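Local coordinates for DNA-binding protein HU (Thermotoga maritima, PDB 1B8Z) that wraps DNA as a histone-like architectural protein, stabilizing it against denaturation under extreme environmental conditions, at residues T33-A37 with K38-V42. Numbering follows the deposited sequence.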
loop_
_atom_site.group_PDB
_atom_site.type_symbol
_atom_site.label_atom_id
_atom_site.label_comp_id
_atom_site.label_asym_id
_atom_site.label_seq_id
_atom_site.Cartn_x
_atom_site.Cartn_y
_atom_site.Cartn_z
ATOM N N THR B 33 -5.939 4.958 5.480
ATOM C CA THR B 33 -6.613 6.268 5.493
ATOM C C THR B 33 -7.251 6.524 6.854
ATOM O O THR B 33 -7.074 7.639 7.356
ATOM C CB THR B 33 -7.692 6.272 4.400
ATOM O OG1 THR B 33 -7.025 6.145 3.138
ATOM C CG2 THR B 33 -8.501 7.562 4.419
ATOM N N GLU B 34 -7.932 5.530 7.402
ATOM C CA GLU B 34 -8.587 5.703 8.711
ATOM C C GLU B 34 -7.546 5.974 9.789
ATOM O O GLU B 34 -7.748 6.864 10.631
ATOM C CB GLU B 34 -9.395 4.473 9.099
ATOM C CG GLU B 34 -10.644 4.234 8.276
ATOM C CD GLU B 34 -11.248 2.855 8.453
ATOM O OE1 GLU B 34 -10.920 2.137 9.422
ATOM O OE2 GLU B 34 -12.077 2.466 7.599
ATOM N N ALA B 35 -6.413 5.276 9.772
ATOM C CA ALA B 35 -5.368 5.510 10.776
ATOM C C ALA B 35 -4.821 6.927 10.688
ATOM O O ALA B 35 -4.657 7.629 11.706
ATOM C CB ALA B 35 -4.239 4.493 10.594
ATOM N N LEU B 36 -4.562 7.407 9.473
ATOM C CA LEU B 36 -4.050 8.755 9.253
ATOM C C LEU B 36 -5.075 9.806 9.685
ATOM O O LEU B 36 -4.684 10.853 10.221
ATOM C CB LEU B 36 -3.675 8.996 7.787
ATOM C CG LEU B 36 -2.478 8.142 7.338
ATOM C CD1 LEU B 36 -2.260 8.349 5.843
ATOM C CD2 LEU B 36 -1.238 8.422 8.143
ATOM N N ALA B 37 -6.347 9.506 9.482
ATOM C CA ALA B 37 -7.425 10.437 9.860
ATOM C C ALA B 37 -7.458 10.638 11.370
ATOM O O ALA B 37 -7.817 11.749 11.814
ATOM C CB ALA B 37 -8.764 9.912 9.379
ATOM N N LYS B 38 -7.076 9.649 12.147
ATOM C CA LYS B 38 -6.999 9.710 13.599
ATOM C C LYS B 38 -5.633 10.164 14.091
ATOM O O LYS B 38 -5.329 10.115 15.296
ATOM C CB LYS B 38 -7.276 8.328 14.192
ATOM C CG LYS B 38 -8.644 7.727 13.999
ATOM C CD LYS B 38 -8.814 6.504 14.888
ATOM C CE LYS B 38 -8.634 5.206 14.132
ATOM N NZ LYS B 38 -8.873 4.017 15.004
ATOM N N GLY B 39 -4.723 10.554 13.210
ATOM C CA GLY B 39 -3.385 10.987 13.498
ATOM C C GLY B 39 -2.383 9.893 13.818
ATOM O O GLY B 39 -1.267 10.186 14.279
ATOM N N GLU B 40 -2.708 8.633 13.536
ATOM C CA GLU B 40 -1.809 7.531 13.825
ATOM C C GLU B 40 -0.787 7.378 12.692
ATOM O O GLU B 40 -1.011 7.861 11.570
ATOM C CB GLU B 40 -2.560 6.210 14.027
ATOM C CG GLU B 40 -3.651 6.330 15.075
ATOM C CD GLU B 40 -4.397 5.054 15.372
ATOM O OE1 GLU B 40 -4.298 4.100 14.577
ATOM O OE2 GLU B 40 -5.088 5.032 16.423
ATOM N N LYS B 41 0.319 6.725 13.001
ATOM C CA LYS B 41 1.326 6.469 11.959
ATOM C C LYS B 41 1.120 5.037 11.485
ATOM O O LYS B 41 0.557 4.198 12.203
ATOM C CB LYS B 41 2.680 6.727 12.594
ATOM C CG LYS B 41 3.873 5.915 12.184
ATOM C CD LYS B 41 5.091 6.336 13.002
ATOM C CE LYS B 41 6.209 6.781 12.068
ATOM N NZ LYS B 41 7.247 7.573 12.792
ATOM N N VAL B 42 1.438 4.789 10.216
ATOM C CA VAL B 42 1.342 3.425 9.678
ATOM C C VAL B 42 2.758 3.098 9.218
ATOM O O VAL B 42 3.208 3.575 8.166
ATOM C CB VAL B 42 0.319 3.190 8.560
ATOM C CG1 VAL B 42 0.369 1.747 8.101
ATOM C CG2 VAL B 42 -1.066 3.587 9.075
#
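The carbonyl of Ala35 accepts the amide of Glu40, five residues on, with Glu40 N and Ala35 O 2.9 Å apart, while inside this wider loop Gly39 N bonds to Leu36 O. Together they make a Schellman motif, a classic way of ending an alpha-helix. Gly39, at the C-prime position, has the positive phi (77°) that turns the chain back. Its amide stands above the carbonyl plane of Leu36 rather than on a lone pair. Lys38 N still makes the last helical bond, to Glu34 O at 3.2 Å, and a weak second bond to Ala35 O.

The backbone brings Glu40 CB to 3.4 Å from Ala35 O, and chi1 -54°, with CG beside the backbone N, adds CG at 3.7 Å from the same oxygen. Lys38 CG lies 3.6 Å from Glu34 O, while the Glu34 carboxylate forms a salt bridge with Lys13 of the second subunit. Beyond the turn, Val42 CG2 meets Ala35 CB at 3.6 Å, and Leu36 CD2 approaches Glu40 O. The reversal thus joins helix 18-37 to strand 42-44, where Val42 pairs with Phe50 of strand 48-51, and Leu36 touches Phe50 and also Val89 of the second subunit.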